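Local coordinates for hypothetical protein EF2904 (Enterococcus faecalis, PDB 2AZ4) that is of unknown function but carries a metallo-beta-lactamase domain with two bound zinc ions, and may act as an RNA-binding exonuclease, at residues Lys154-Asp166 against Gly171-Phe183. Residues are numbered along the deposited sequence; the frame is centred on the assembly and turned at random.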
ATOM      1  N   LYS A 154      12.026 -17.106  11.941  1.00 22.44           N
ATOM      2  CA  LYS A 154      11.637 -17.892  13.097  1.00 22.75           C
ATOM      3  C   LYS A 154      11.525 -17.040  14.355  1.00 22.88           C
ATOM      4  O   LYS A 154      12.477 -16.366  14.755  1.00 22.61           O
ATOM      5  CB  LYS A 154      12.640 -19.016  13.320  1.00 23.47           C
ATOM      6  CG  LYS A 154      12.457 -20.123  12.300  1.00 25.84           C
ATOM      7  CD  LYS A 154      13.718 -20.924  12.083  1.00 31.44           C
ATOM      8  CE  LYS A 154      13.446 -22.171  11.228  1.00 35.04           C
ATOM      9  NZ  LYS A 154      13.038 -21.869   9.799  1.00 35.99           N
ATOM     10  N   VAL A 155      10.334 -17.038  14.941  1.00 22.58           N
ATOM     11  CA  VAL A 155      10.039 -16.241  16.130  1.00 23.16           C
ATOM     12  C   VAL A 155       9.572 -17.297  17.113  1.00 23.38           C
ATOM     13  O   VAL A 155       8.430 -17.768  17.023  1.00 23.24           O
ATOM     14  CB  VAL A 155       8.917 -15.203  15.848  1.00 22.46           C
ATOM     15  CG1 VAL A 155       8.488 -14.461  17.124  1.00 22.92           C
ATOM     16  CG2 VAL A 155       9.356 -14.220  14.758  1.00 21.02           C
ATOM     17  N   GLY A 156      10.471 -17.701  18.012  1.00 23.47           N
ATOM     18  CA  GLY A 156      10.257 -18.909  18.812  1.00 23.29           C
ATOM     19  C   GLY A 156       9.948 -20.068  17.879  1.00 23.73           C
ATOM     20  O   GLY A 156      10.659 -20.297  16.902  1.00 22.89           O
ATOM     21  N   GLU A 157       8.855 -20.770  18.157  1.00 24.34           N
ATOM     22  CA  GLU A 157       8.439 -21.883  17.323  1.00 25.46           C
ATOM     23  C   GLU A 157       7.454 -21.490  16.222  1.00 25.10           C
ATOM     24  O   GLU A 157       6.875 -22.356  15.570  1.00 26.36           O
ATOM     25  CB  GLU A 157       7.870 -22.995  18.193  1.00 25.88           C
ATOM     26  CG  GLU A 157       8.941 -23.699  18.998  1.00 27.16           C
ATOM     27  CD  GLU A 157       8.399 -24.948  19.684  1.00 32.22           C
ATOM     28  OE1 GLU A 157       8.035 -25.922  18.972  1.00 32.86           O
ATOM     29  OE2 GLU A 157       8.340 -24.947  20.935  1.00 32.25           O
ATOM     30  N   ILE A 158       7.256 -20.189  16.020  1.00 24.52           N
ATOM     31  CA  ILE A 158       6.510 -19.702  14.871  1.00 23.27           C
ATOM     32  C   ILE A 158       7.442 -19.450  13.692  1.00 23.74           C
ATOM     33  O   ILE A 158       8.459 -18.774  13.817  1.00 23.92           O
ATOM     34  CB  ILE A 158       5.735 -18.383  15.159  1.00 23.30           C
ATOM     35  CG1 ILE A 158       5.013 -18.436  16.497  1.00 21.34           C
ATOM     36  CG2 ILE A 158       4.759 -18.082  14.018  1.00 22.30           C
ATOM     37  CD1 ILE A 158       4.347 -17.117  16.866  1.00 22.17           C
ATOM     38  N   SER A 159       7.067 -19.977  12.535  1.00 23.76           N
ATOM     39  CA  SER A 159       7.833 -19.787  11.314  1.00 24.13           C
ATOM     40  C   SER A 159       7.001 -18.973  10.311  1.00 23.14           C
ATOM     41  O   SER A 159       5.826 -19.272  10.067  1.00 23.00           O
ATOM     42  CB  SER A 159       8.217 -21.154  10.748  1.00 24.74           C
ATOM     43  OG  SER A 159       8.302 -21.119   9.339  1.00 28.04           O
ATOM     44  N   VAL A 160       7.588 -17.905   9.782  1.00 22.09           N
ATOM     45  CA  VAL A 160       6.848 -16.986   8.916  1.00 21.34           C
ATOM     46  C   VAL A 160       7.600 -16.869   7.608  1.00 21.18           C
ATOM     47  O   VAL A 160       8.772 -16.477   7.591  1.00 21.66           O
ATOM     48  CB  VAL A 160       6.674 -15.575   9.546  1.00 21.47           C
ATOM     49  CG1 VAL A 160       5.830 -14.655   8.637  1.00 20.21           C
ATOM     50  CG2 VAL A 160       6.077 -15.652  10.950  1.00 20.39           C
ATOM     51  N   GLU A 161       6.935 -17.231   6.525  1.00 21.10           N
ATOM     52  CA  GLU A 161       7.483 -17.043   5.194  1.00 21.03           C
ATOM     53  C   GLU A 161       6.868 -15.807   4.554  1.00 20.28           C
ATOM     54  O   GLU A 161       5.634 -15.666   4.507  1.00 19.69           O
ATOM     55  CB  GLU A 161       7.236 -18.258   4.300  1.00 21.50           C
ATOM     56  CG  GLU A 161       8.050 -18.202   2.972  1.00 22.04           C
ATOM     57  CD  GLU A 161       7.929 -19.471   2.141  1.00 24.86           C
ATOM     58  OE1 GLU A 161       7.549 -20.510   2.713  1.00 28.59           O
ATOM     59  OE2 GLU A 161       8.228 -19.432   0.914  1.00 26.65           O
ATOM     60  N   ILE A 162       7.727 -14.916   4.052  1.00 18.70           N
ATOM     61  CA  ILE A 162       7.258 -13.678   3.431  1.00 17.97           C
ATOM     62  C   ILE A 162       7.291 -13.816   1.911  1.00 16.84           C
ATOM     63  O   ILE A 162       8.343 -13.938   1.289  1.00 16.90           O
ATOM     64  CB  ILE A 162       8.023 -12.436   3.962  1.00 17.33           C
ATOM     65  CG1 ILE A 162       7.433 -11.146   3.400  1.00 18.07           C
ATOM     66  CG2 ILE A 162       9.522 -12.557   3.705  1.00 19.19           C
ATOM     67  CD1 ILE A 162       7.720  -9.912   4.278  1.00 19.09           C
ATOM     68  N   VAL A 163       6.123 -13.791   1.309  1.00 16.46           N
ATOM     69  CA  VAL A 163       6.000 -14.236  -0.068  1.00 15.75           C
ATOM     70  C   VAL A 163       5.511 -13.059  -0.878  1.00 16.00           C
ATOM     71  O   VAL A 163       4.511 -12.482  -0.500  1.00 17.18           O
ATOM     72  CB  VAL A 163       4.942 -15.387  -0.150  1.00 16.22           C
ATOM     73  CG1 VAL A 163       4.713 -15.822  -1.600  1.00 13.90           C
ATOM     74  CG2 VAL A 163       5.386 -16.611   0.715  1.00 14.62           C
ATOM     75  N   PRO A 164       6.172 -12.737  -2.009  1.00 15.95           N
ATOM     76  CA  PRO A 164       5.772 -11.609  -2.858  1.00 16.37           C
ATOM     77  C   PRO A 164       4.428 -11.860  -3.515  1.00 17.02           C
ATOM     78  O   PRO A 164       4.112 -12.997  -3.937  1.00 17.42           O
ATOM     79  CB  PRO A 164       6.879 -11.543  -3.913  1.00 15.62           C
ATOM     80  CG  PRO A 164       7.389 -12.980  -3.993  1.00 15.18           C
ATOM     81  CD  PRO A 164       7.357 -13.430  -2.559  1.00 15.68           C
ATOM     82  N   VAL A 165       3.652 -10.797  -3.595  1.00 16.53           N
ATOM     83  CA  VAL A 165       2.333 -10.853  -4.141  1.00 18.20           C
ATOM     84  C   VAL A 165       2.142  -9.629  -5.042  1.00 18.64           C
ATOM     85  O   VAL A 165       2.759  -8.599  -4.799  1.00 18.22           O
ATOM     86  CB  VAL A 165       1.378 -10.947  -2.944  1.00 18.44           C
ATOM     87  CG1 VAL A 165       0.553  -9.701  -2.719  1.00 19.62           C
ATOM     88  CG2 VAL A 165       0.686 -12.300  -2.889  1.00 19.05           C
ATOM     89  N   ASP A 166       1.317  -9.756  -6.084  1.00 18.60           N
ATOM     90  CA  ASP A 166       1.080  -8.683  -7.047  1.00 19.59           C
ATOM     91  C   ASP A 166       0.114  -7.661  -6.398  1.00 19.37           C
ATOM     92  O   ASP A 166      -0.986  -8.012  -5.963  1.00 18.32           O
ATOM     93  CB  ASP A 166       0.539  -9.340  -8.338  1.00 20.45           C
ATOM     94  CG  ASP A 166      -0.086  -8.370  -9.348  1.00 24.58           C
ATOM     95  OD1 ASP A 166       0.056  -7.127  -9.220  1.00 28.39           O
ATOM     96  OD2 ASP A 166      -0.766  -8.892 -10.294  1.00 24.80           O
ATOM     97  N   GLY A 171       6.944  -4.333  -3.855  1.00 16.10           N
ATOM     98  CA  GLY A 171       7.430  -5.011  -2.660  1.00 16.23           C
ATOM     99  C   GLY A 171       6.379  -5.609  -1.735  1.00 15.46           C
ATOM    100  O   GLY A 171       6.688  -6.021  -0.606  1.00 16.55           O
ATOM    101  N   ALA A 172       5.140  -5.665  -2.216  1.00 15.33           N
ATOM    102  CA  ALA A 172       3.998  -6.191  -1.460  1.00 14.85           C
ATOM    103  C   ALA A 172       4.149  -7.684  -1.253  1.00 14.87           C
ATOM    104  O   ALA A 172       4.651  -8.387  -2.145  1.00 14.16           O
ATOM    105  CB  ALA A 172       2.682  -5.902  -2.183  1.00 14.50           C
ATOM    106  N   SER A 173       3.713  -8.156  -0.076  1.00 14.57           N
ATOM    107  CA  SER A 173       3.863  -9.561   0.292  1.00 15.34           C
ATOM    108  C   SER A 173       2.650 -10.106   1.051  1.00 15.83           C
ATOM    109  O   SER A 173       1.771  -9.332   1.489  1.00 16.11           O
ATOM    110  CB  SER A 173       5.109  -9.745   1.146  1.00 16.00           C
ATOM    111  OG  SER A 173       4.959  -9.058   2.380  1.00 16.59           O
ATOM    112  N   ALA A 174       2.612 -11.435   1.151  1.00 16.15           N
ATOM    113  CA  ALA A 174       1.677 -12.197   1.968  1.00 16.41           C
ATOM    114  C   ALA A 174       2.513 -13.008   2.960  1.00 16.76           C
ATOM    115  O   ALA A 174       3.743 -13.152   2.796  1.00 16.87           O
ATOM    116  CB  ALA A 174       0.852 -13.127   1.083  1.00 16.44           C
ATOM    117  N   LEU A 175       1.876 -13.514   4.010  1.00 16.61           N
ATOM    118  CA  LEU A 175       2.622 -14.246   5.031  1.00 17.03           C
ATOM    119  C   LEU A 175       2.082 -15.660   5.094  1.00 17.74           C
ATOM    120  O   LEU A 175       0.855 -15.855   5.099  1.00 17.74           O
ATOM    121  CB  LEU A 175       2.492 -13.562   6.402  1.00 16.51           C
ATOM    122  CG  LEU A 175       2.806 -12.057   6.498  1.00 16.53           C
ATOM    123  CD1 LEU A 175       2.575 -11.603   7.922  1.00 18.80           C
ATOM    124  CD2 LEU A 175       4.279 -11.743   6.071  1.00 17.34           C
ATOM    125  N   LEU A 176       2.988 -16.641   5.103  1.00 17.80           N
ATOM    126  CA  LEU A 176       2.608 -18.017   5.364  1.00 18.59           C
ATOM    127  C   LEU A 176       3.158 -18.327   6.739  1.00 18.74           C
ATOM    128  O   LEU A 176       4.371 -18.268   6.956  1.00 19.70           O
ATOM    129  CB  LEU A 176       3.202 -18.990   4.346  1.00 18.75           C
ATOM    130  CG  LEU A 176       2.899 -18.844   2.858  1.00 21.16           C
ATOM    131  CD1 LEU A 176       3.556 -20.007   2.170  1.00 25.07           C
ATOM    132  CD2 LEU A 176       1.443 -18.862   2.592  1.00 21.54           C
ATOM    133  N   ILE A 177       2.263 -18.655   7.657  1.00 18.65           N
ATOM    134  CA  ILE A 177       2.613 -18.766   9.075  1.00 19.60           C
ATOM    135  C   ILE A 177       2.464 -20.197   9.601  1.00 19.97           C
ATOM    136  O   ILE A 177       1.395 -20.778   9.509  1.00 19.61           O
ATOM    137  CB  ILE A 177       1.748 -17.775   9.900  1.00 18.79           C
ATOM    138  CG1 ILE A 177       2.018 -16.338   9.438  1.00 19.09           C
ATOM    139  CG2 ILE A 177       2.015 -17.906  11.432  1.00 20.08           C
ATOM    140  CD1 ILE A 177       0.780 -15.412   9.534  1.00 18.48           C
ATOM    141  N   ARG A 178       3.534 -20.761  10.150  1.00 20.91           N
ATOM    142  CA  ARG A 178       3.435 -22.101  10.699  1.00 22.27           C
ATOM    143  C   ARG A 178       3.832 -22.167  12.166  1.00 22.95           C
ATOM    144  O   ARG A 178       4.832 -21.568  12.572  1.00 22.26           O
ATOM    145  CB  ARG A 178       4.256 -23.095   9.865  1.00 22.29           C
ATOM    146  CG  ARG A 178       3.630 -23.336   8.502  1.00 24.87           C
ATOM    147  CD  ARG A 178       4.475 -24.290   7.712  1.00 30.96           C
ATOM    148  NE  ARG A 178       4.608 -23.884   6.318  1.00 34.91           N
ATOM    149  CZ  ARG A 178       3.887 -24.366   5.310  1.00 35.08           C
ATOM    150  NH1 ARG A 178       2.945 -25.277   5.525  1.00 34.47           N
ATOM    151  NH2 ARG A 178       4.112 -23.920   4.081  1.00 34.52           N
ATOM    152  N   THR A 179       3.001 -22.855  12.949  1.00 23.21           N
ATOM    153  CA  THR A 179       3.395 -23.399  14.257  1.00 24.67           C
ATOM    154  C   THR A 179       3.452 -24.925  14.073  1.00 25.63           C
ATOM    155  O   THR A 179       3.020 -25.431  13.024  1.00 25.64           O
ATOM    156  CB  THR A 179       2.399 -23.009  15.353  1.00 24.77           C
ATOM    157  OG1 THR A 179       1.107 -23.555  15.058  1.00 25.91           O
ATOM    158  CG2 THR A 179       2.265 -21.491  15.437  1.00 24.66           C
ATOM    159  N   PRO A 180       4.002 -25.673  15.053  1.00 26.19           N
ATOM    160  CA  PRO A 180       4.136 -27.124  14.821  1.00 26.77           C
ATOM    161  C   PRO A 180       2.867 -27.872  14.355  1.00 26.82           C
ATOM    162  O   PRO A 180       2.978 -28.844  13.621  1.00 27.29           O
ATOM    163  CB  PRO A 180       4.625 -27.638  16.173  1.00 27.43           C
ATOM    164  CG  PRO A 180       5.409 -26.469  16.715  1.00 26.28           C
ATOM    165  CD  PRO A 180       4.555 -25.290  16.363  1.00 26.20           C
ATOM    166  N   ASP A 181       1.678 -27.416  14.725  1.00 26.83           N
ATOM    167  CA  ASP A 181       0.474 -28.135  14.311  1.00 27.10           C
ATOM    168  C   ASP A 181      -0.386 -27.403  13.299  1.00 26.41           C
ATOM    169  O   ASP A 181      -1.381 -27.962  12.839  1.00 26.04           O
ATOM    170  CB  ASP A 181      -0.395 -28.476  15.526  1.00 28.44           C
ATOM    171  CG  ASP A 181       0.221 -29.550  16.426  1.00 31.33           C
ATOM    172  OD1 ASP A 181       1.153 -30.280  16.003  1.00 35.98           O
ATOM    173  OD2 ASP A 181      -0.243 -29.662  17.580  1.00 36.70           O
ATOM    174  N   HIS A 182      -0.040 -26.149  12.974  1.00 24.86           N
ATOM    175  CA  HIS A 182      -0.909 -25.332  12.124  1.00 23.86           C
ATOM    176  C   HIS A 182      -0.222 -24.522  11.048  1.00 23.84           C
ATOM    177  O   HIS A 182       0.939 -24.119  11.186  1.00 22.62           O
ATOM    178  CB  HIS A 182      -1.786 -24.411  12.974  1.00 23.07           C
ATOM    179  CG  HIS A 182      -2.572 -25.144  14.004  1.00 24.19           C
ATOM    180  ND1 HIS A 182      -3.759 -25.785  13.716  1.00 23.06           N
ATOM    181  CD2 HIS A 182      -2.321 -25.377  15.314  1.00 24.10           C
ATOM    182  CE1 HIS A 182      -4.216 -26.364  14.812  1.00 25.46           C
ATOM    183  NE2 HIS A 182      -3.366 -26.129  15.795  1.00 25.34           N
ATOM    184  N   PHE A 183      -0.989 -24.266   9.995  1.00 23.94           N
ATOM    185  CA  PHE A 183      -0.542 -23.533   8.824  1.00 24.31           C
ATOM    186  C   PHE A 183      -1.654 -22.558   8.481  1.00 24.41           C
ATOM    187  O   PHE A 183      -2.763 -22.971   8.116  1.00 24.86           O
ATOM    188  CB  PHE A 183      -0.306 -24.508   7.656  1.00 24.26           C
ATOM    189  CG  PHE A 183      -0.085 -23.834   6.312  1.00 24.26           C
ATOM    190  CD1 PHE A 183       0.610 -22.622   6.218  1.00 23.27           C
ATOM    191  CD2 PHE A 183      -0.545 -24.426   5.147  1.00 22.92           C
ATOM    192  CE1 PHE A 183       0.804 -21.997   4.982  1.00 24.97           C
ATOM    193  CE2 PHE A 183      -0.338 -23.821   3.898  1.00 22.96           C
ATOM    194  CZ  PHE A 183       0.334 -22.610   3.810  1.00 22.92           C
TER
HETATM  195  O   HOH W   1       6.182 -20.737   7.450  1.00 32.09           O
HETATM  196  O   HOH W   2       5.498 -21.616   4.968  1.00 39.20           O
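Ser-159 and Arg-178 exchange two backbone hydrogen bonds, and so do Glu-161 with Leu-176 and Val-163 with Ala-174. Strands 158-164 and 173-179 thus form an antiparallel beta hairpin. The Ser-159 pair is short and nearly straight: Ser-159 N to Arg-178 O is 2.7 Å, with 174° at the hydrogen. Pro-164 falls at a non-hydrogen-bonded pair with Ser-173, so its lack of an N-H costs the ladder nothing. The next bond is Val-165 N to Ala-172 O, 3.0 Å. That donor stands 38° above the carbonyl plane.

Leu-176 O takes a second donor. Besides Glu-161 N it accepts from a water 3.1 Å away, which is also hydrogen-bonded to Ser-159 OG. Another water links the charged side chains on the face of Ser-159, Glu-161, Leu-176 and Arg-178. It donates to Glu-161 OE1 and accepts from Arg-178 NE at 2.8 Å. The two charged groups are therefore bridged rather than in direct contact. Glu-161 OE2 forms a salt bridge with Lys-206. On the same face Val-163 CG2 meets Leu-176 CG at 4.0 Å.

Val-160, Ile-162, Leu-175 and Ile-177 form an apolar opposite face. Val-160 CG1 reaches CB and CD2 of Leu-175. At one end, Ile-158 and Ile-177 lie side by side, with their CG2 methyls 3.8 Å apart. At the other, Ile-162 CG1 packs 3.4 Å from Ser-173 OG, a hydroxyl hydrogen-bonded to Ser-91 O.

The hairpin belongs to one of the two mixed sheets of the metallo-beta-lactamase fold. Strands 152-155 and 182-186 flank it. Val-160, Leu-175 and Ile-177 pack on strand 30-34 of the other sheet, while helix 197-207 covers Val-165, Ala-174 and Leu-176. At the connecting-loop end, Ala-172 lies beside the zinc ligands His-92 and His-167.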